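Local coordinates for probable amidase (PDB 2DC0), which is of unknown function but belongs to the amidase family and has an alpha/beta fold with helices packed around a large mixed beta-sheet, at residues Ala19-Ala24 with Gly108-Ala113; Thr53-Arg58 with Pro64-Pro69. All blocks are in the same frame, centred on the assembly; numbering follows the deposited sequence.

Contact 1 (Ala19-Ala24 with Gly108-Ala113)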
loop_
_atom_site.group_PDB
_atom_site.type_symbol
_atom_site.label_atom_id
_atom_site.label_comp_id
_atom_site.label_asym_id
_atom_site.label_seq_id
_atom_site.Cartn_x
_atom_site.Cartn_y
_atom_site.Cartn_z
ATOM N N ALA A 19 -0.086 -39.692 -22.345
ATOM C CA ALA A 19 -1.074 -40.348 -21.487
ATOM C C ALA A 19 -1.761 -39.343 -20.565
ATOM O O ALA A 19 -2.965 -39.433 -20.322
ATOM C CB ALA A 19 -0.404 -41.450 -20.651
ATOM N N LEU A 20 -0.991 -38.397 -20.034
ATOM C CA LEU A 20 -1.564 -37.384 -19.156
ATOM C C LEU A 20 -2.576 -36.548 -19.939
ATOM O O LEU A 20 -3.628 -36.186 -19.412
ATOM C CB LEU A 20 -0.465 -36.486 -18.575
ATOM C CG LEU A 20 0.455 -37.165 -17.548
ATOM C CD1 LEU A 20 1.586 -36.226 -17.132
ATOM C CD2 LEU A 20 -0.371 -37.574 -16.338
ATOM N N LEU A 21 -2.267 -36.259 -21.203
ATOM C CA LEU A 21 -3.174 -35.477 -22.035
ATOM C C LEU A 21 -4.454 -36.261 -22.311
ATOM O O LEU A 21 -5.558 -35.735 -22.145
ATOM C CB LEU A 21 -2.516 -35.087 -23.367
ATOM C CG LEU A 21 -3.413 -34.270 -24.324
ATOM C CD1 LEU A 21 -3.816 -32.960 -23.664
ATOM C CD2 LEU A 21 -2.681 -33.997 -25.632
ATOM N N GLU A 22 -4.314 -37.515 -22.732
ATOM C CA GLU A 22 -5.490 -38.335 -23.009
ATOM C C GLU A 22 -6.428 -38.358 -21.813
ATOM O O GLU A 22 -7.642 -38.333 -21.975
ATOM C CB GLU A 22 -5.085 -39.768 -23.372
ATOM C CG GLU A 22 -4.436 -39.889 -24.732
ATOM C CD GLU A 22 -5.280 -39.266 -25.831
ATOM O OE1 GLU A 22 -6.465 -39.643 -25.960
ATOM O OE2 GLU A 22 -4.755 -38.393 -26.558
ATOM N N GLU A 23 -5.860 -38.418 -20.614
ATOM C CA GLU A 23 -6.664 -38.427 -19.404
ATOM C C GLU A 23 -7.444 -37.113 -19.305
ATOM O O GLU A 23 -8.644 -37.120 -19.043
ATOM C CB GLU A 23 -5.764 -38.601 -18.178
ATOM C CG GLU A 23 -6.461 -38.401 -16.837
ATOM C CD GLU A 23 -7.654 -39.324 -16.647
ATOM O OE1 GLU A 23 -7.510 -40.542 -16.895
ATOM O OE2 GLU A 23 -8.731 -38.835 -16.234
ATOM N N ALA A 24 -6.759 -35.994 -19.530
ATOM C CA ALA A 24 -7.390 -34.681 -19.467
ATOM C C ALA A 24 -8.509 -34.558 -20.498
ATOM O O ALA A 24 -9.576 -34.027 -20.201
ATOM C CB ALA A 24 -6.345 -33.586 -19.692
ATOM N N GLY A 108 8.032 -25.976 -19.947
ATOM C CA GLY A 108 7.716 -27.249 -20.574
ATOM C C GLY A 108 6.279 -27.713 -20.440
ATOM O O GLY A 108 5.930 -28.814 -20.877
ATOM N N ALA A 109 5.436 -26.875 -19.847
ATOM C CA ALA A 109 4.042 -27.231 -19.649
ATOM C C ALA A 109 3.293 -27.402 -20.959
ATOM O O ALA A 109 3.589 -26.745 -21.958
ATOM C CB ALA A 109 3.348 -26.172 -18.795
ATOM N N LEU A 110 2.319 -28.301 -20.953
ATOM C CA LEU A 110 1.498 -28.531 -22.130
ATOM C C LEU A 110 0.200 -27.765 -21.926
ATOM O O LEU A 110 -0.706 -28.230 -21.230
ATOM C CB LEU A 110 1.216 -30.025 -22.299
ATOM C CG LEU A 110 0.224 -30.401 -23.402
ATOM C CD1 LEU A 110 0.664 -29.815 -24.729
ATOM C CD2 LEU A 110 0.121 -31.920 -23.491
ATOM N N LEU A 111 0.124 -26.573 -22.510
ATOM C CA LEU A 111 -1.067 -25.732 -22.401
ATOM C C LEU A 111 -2.006 -26.188 -23.509
ATOM O O LEU A 111 -1.779 -25.883 -24.680
ATOM C CB LEU A 111 -0.679 -24.262 -22.591
ATOM C CG LEU A 111 0.488 -23.786 -21.712
ATOM C CD1 LEU A 111 0.887 -22.368 -22.088
ATOM C CD2 LEU A 111 0.089 -23.859 -20.249
ATOM N N PHE A 112 -3.065 -26.905 -23.145
ATOM C CA PHE A 112 -3.977 -27.439 -24.148
ATOM C C PHE A 112 -5.340 -26.778 -24.312
ATOM O O PHE A 112 -6.102 -27.154 -25.204
ATOM C CB PHE A 112 -4.191 -28.934 -23.898
ATOM C CG PHE A 112 -4.951 -29.232 -22.636
ATOM C CD1 PHE A 112 -6.302 -29.567 -22.683
ATOM C CD2 PHE A 112 -4.326 -29.143 -21.399
ATOM C CE1 PHE A 112 -7.017 -29.805 -21.514
ATOM C CE2 PHE A 112 -5.031 -29.379 -20.221
ATOM C CZ PHE A 112 -6.376 -29.710 -20.280
ATOM N N ALA A 113 -5.671 -25.806 -23.474
ATOM C CA ALA A 113 -6.974 -25.178 -23.614
ATOM C C ALA A 113 -7.149 -23.881 -22.854
ATOM O O ALA A 113 -6.453 -23.619 -21.874
ATOM C CB ALA A 113 -8.069 -26.167 -23.198
#
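Leu-21 of helix 17-30 and Phe-112 of strand 110-115 make the largest part of this buried, wholly apolar contact. Leu-21 CD1 lies 4.0 Å from Phe-112 CG and 4.1 Å from Phe-112 CB, so the methyl meets the root of the aromatic side chain. It comes to the ring obliquely, and the two side chains run past each other in opposite directions.

The reach of Leu-21 follows from its first torsion. With chi1 at 179°, CG stands anti to the backbone N, which carries the methyls toward the strand although the bond leaving the backbone does not aim there. Both of its methyls also meet Leu-110, whose CD2 is 4.1 Å from Leu-21 CD2. That single methyl of Leu-110 touches Leu-21 CB and CD1 as well, the two leucines crossing at about a right angle.

One turn of helix further on, Ala-24 takes the far end of the ring, its CB 3.9 Å from Phe-112 CZ. With CG between the backbone N and the carbonyl carbon (chi1 68°), the ring extends from Leu-21 at CG to Ala-24 at CZ. Near the base of the ring, Leu-110 O lies in the ring plane at the edge, 3.7 Å from Phe-112 CD2.

No hydrogen bond links the segments. The axes of the two short segments come within 11.0 Å at an angle of 22°, nearly parallel, a helix laid along a strand as in alpha/beta layer packing. Helix 42-57 closes one flank, with Ala-45 touching both Leu-21 and Phe-112 and Ala-49 touching Leu-21. Strand 69-73, the parallel neighbour of strand 110-115 in the sheet, adds Pro-69 and Thr-71 against Phe-112.

Contact 2 (Thr53-Arg58 with Pro64-Pro69)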
loop_
_atom_site.group_PDB
_atom_site.type_symbol
_atom_site.label_atom_id
_atom_site.label_comp_id
_atom_site.label_asym_id
_atom_site.label_seq_id
_atom_site.Cartn_x
_atom_site.Cartn_y
_atom_site.Cartn_z
ATOM N N THR A 53 6.589 -36.118 -25.341
ATOM C CA THR A 53 6.759 -37.511 -24.953
ATOM C C THR A 53 8.097 -38.045 -25.466
ATOM O O THR A 53 8.865 -38.658 -24.719
ATOM C CB THR A 53 5.619 -38.381 -25.515
ATOM O OG1 THR A 53 4.373 -37.955 -24.949
ATOM C CG2 THR A 53 5.847 -39.853 -25.182
ATOM N N GLU A 54 8.375 -37.804 -26.742
ATOM C CA GLU A 54 9.618 -38.266 -27.344
ATOM C C GLU A 54 10.829 -37.588 -26.701
ATOM O O GLU A 54 11.845 -38.235 -26.445
ATOM C CB GLU A 54 9.595 -38.006 -28.854
ATOM C CG GLU A 54 10.724 -38.667 -29.628
ATOM C CD GLU A 54 10.900 -40.133 -29.269
ATOM O OE1 GLU A 54 9.885 -40.849 -29.131
ATOM O OE2 GLU A 54 12.059 -40.573 -29.134
ATOM N N GLU A 55 10.725 -36.288 -26.437
ATOM C CA GLU A 55 11.825 -35.556 -25.810
ATOM C C GLU A 55 12.172 -36.173 -24.460
ATOM O O GLU A 55 13.343 -36.379 -24.143
ATOM C CB GLU A 55 11.457 -34.077 -25.633
ATOM C CG GLU A 55 11.702 -33.231 -26.875
ATOM C CD GLU A 55 11.173 -31.811 -26.753
ATOM O OE1 GLU A 55 11.109 -31.282 -25.622
ATOM O OE2 GLU A 55 10.829 -31.211 -27.796
ATOM N N LEU A 56 11.146 -36.478 -23.672
ATOM C CA LEU A 56 11.347 -37.076 -22.362
ATOM C C LEU A 56 12.011 -38.443 -22.475
ATOM O O LEU A 56 12.886 -38.786 -21.681
ATOM C CB LEU A 56 10.007 -37.216 -21.634
ATOM C CG LEU A 56 10.044 -37.714 -20.184
ATOM C CD1 LEU A 56 10.921 -36.799 -19.342
ATOM C CD2 LEU A 56 8.628 -37.754 -19.632
ATOM N N ARG A 57 11.604 -39.229 -23.463
ATOM C CA ARG A 57 12.189 -40.552 -23.628
ATOM C C ARG A 57 13.679 -40.490 -23.924
ATOM O O ARG A 57 14.416 -41.411 -23.580
ATOM C CB ARG A 57 11.459 -41.320 -24.728
ATOM C CG ARG A 57 10.074 -41.754 -24.309
ATOM C CD ARG A 57 9.274 -42.294 -25.470
ATOM N NE ARG A 57 7.961 -42.761 -25.034
ATOM C CZ ARG A 57 7.000 -43.148 -25.864
ATOM N NH1 ARG A 57 7.206 -43.120 -27.175
ATOM N NH2 ARG A 57 5.837 -43.566 -25.385
ATOM N N ARG A 58 14.126 -39.405 -24.549
ATOM C CA ARG A 58 15.541 -39.266 -24.861
ATOM C C ARG A 58 16.259 -38.289 -23.931
ATOM O O ARG A 58 17.264 -37.687 -24.304
ATOM C CB ARG A 58 15.734 -38.856 -26.326
ATOM C CG ARG A 58 15.243 -37.475 -26.702
ATOM C CD ARG A 58 15.668 -37.160 -28.137
ATOM N NE ARG A 58 15.510 -35.747 -28.487
ATOM C CZ ARG A 58 14.383 -35.199 -28.930
ATOM N NH1 ARG A 58 13.293 -35.939 -29.088
ATOM N NH2 ARG A 58 14.346 -33.907 -29.216
ATOM N N PRO A 64 10.699 -27.753 -15.394
ATOM C CA PRO A 64 9.980 -28.428 -14.308
ATOM C C PRO A 64 8.543 -28.838 -14.608
ATOM O O PRO A 64 7.992 -29.699 -13.929
ATOM C CB PRO A 64 10.076 -27.426 -13.158
ATOM C CG PRO A 64 10.088 -26.104 -13.875
ATOM C CD PRO A 64 11.043 -26.369 -15.017
ATOM N N LEU A 65 7.939 -28.233 -15.626
ATOM C CA LEU A 65 6.562 -28.554 -15.990
ATOM C C LEU A 65 6.481 -29.395 -17.262
ATOM O O LEU A 65 5.397 -29.601 -17.804
ATOM C CB LEU A 65 5.762 -27.265 -16.191
ATOM C CG LEU A 65 5.653 -26.352 -14.962
ATOM C CD1 LEU A 65 4.804 -25.132 -15.295
ATOM C CD2 LEU A 65 5.034 -27.136 -13.809
ATOM N N HIS A 66 7.626 -29.883 -17.730
ATOM C CA HIS A 66 7.681 -30.675 -18.959
ATOM C C HIS A 66 6.623 -31.778 -19.086
ATOM O O HIS A 66 6.589 -32.718 -18.299
ATOM C CB HIS A 66 9.077 -31.292 -19.118
ATOM C CG HIS A 66 9.296 -31.963 -20.439
ATOM N ND1 HIS A 66 8.618 -33.103 -20.817
ATOM C CD2 HIS A 66 10.110 -31.650 -21.475
ATOM C CE1 HIS A 66 9.004 -33.462 -22.028
ATOM N NE2 HIS A 66 9.909 -32.596 -22.450
ATOM N N GLY A 67 5.761 -31.643 -20.088
ATOM C CA GLY A 67 4.737 -32.640 -20.334
ATOM C C GLY A 67 3.482 -32.603 -19.481
ATOM O O GLY A 67 2.602 -33.447 -19.653
ATOM N N LEU A 68 3.384 -31.643 -18.564
ATOM C CA LEU A 68 2.206 -31.543 -17.700
ATOM C C LEU A 68 1.111 -30.690 -18.344
ATOM O O LEU A 68 1.343 -29.535 -18.705
ATOM C CB LEU A 68 2.599 -30.954 -16.339
ATOM C CG LEU A 68 3.681 -31.736 -15.580
ATOM C CD1 LEU A 68 4.052 -31.019 -14.293
ATOM C CD2 LEU A 68 3.182 -33.140 -15.293
ATOM N N PRO A 69 -0.101 -31.254 -18.491
ATOM C CA PRO A 69 -1.246 -30.562 -19.090
ATOM C C PRO A 69 -1.870 -29.539 -18.147
ATOM O O PRO A 69 -2.261 -29.876 -17.028
ATOM C CB PRO A 69 -2.194 -31.710 -19.422
ATOM C CG PRO A 69 -1.983 -32.633 -18.266
ATOM C CD PRO A 69 -0.472 -32.626 -18.087
#
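This is a partly buried contact between the last turn of helix 42-57 and the loop that leads into strand 69-73, and it rests on one imidazole set against two consecutive helix residues. His-66 reaches across with CG anti to its backbone N (chi1 -172°), and the NE2-CE1 end of its ring points at Glu-55 and Leu-56. On the Leu-56 side, CB lies 3.9 Å from His-66 CE1 and approaches the ring obliquely.

Glu-55 meets the ring at its edge. Its CB lies in the ring plane, 3.8 Å from His-66 NE2, while its OE1, near that plane, is 3.6 Å from the same nitrogen. At that distance the pair is a close approach and not a hydrogen bond; the carboxylate and ring planes are turned 64° apart. The carboxylate has its stronger partner in Arg-62, with which Glu-55 OE1 forms a salt bridge from the connection between the two segments.

The loop side is shaped by a type II beta turn from Leu-65 to Leu-68, closed by the bond from Leu-68 N to Leu-65 O at 3.0 Å. His-66 and Gly-67 occupy its two central positions, and the phi of 80° at Gly-67 suits the glycine often found at the third position of such a turn. His-66 ND1 is buried by the contact and has no polar partner in the model. Beyond the histidine, Val-61 touches its side chain, while Leu-56 also packs on Pro-17 of helix 17-30 and Leu-10 of helix 3-11.

In the fold
Contact 1 belongs to the buried layer between helix and sheet, whereas contact 2 is only partly buried, its centre about 27 Å from the centre of the chain, against about 21 Å. Their chemistry follows: hydrocarbon alone in the first, an imidazole meeting both a carboxylate and a leucine in the second. The contact centres are about 10 Å apart, and segments 64-69 and 108-113 join directly. Probable backbone hydrogen bonds run from Leu-110 N to Leu-68 O (2.7 Å) and from Gly-67 N to Gly-108 O (2.9 Å), at the entry to the parallel strands 69-73 and 110-115. Helix 42-57 serves both, its first half flanking contact 1 and its last turn making contact 2.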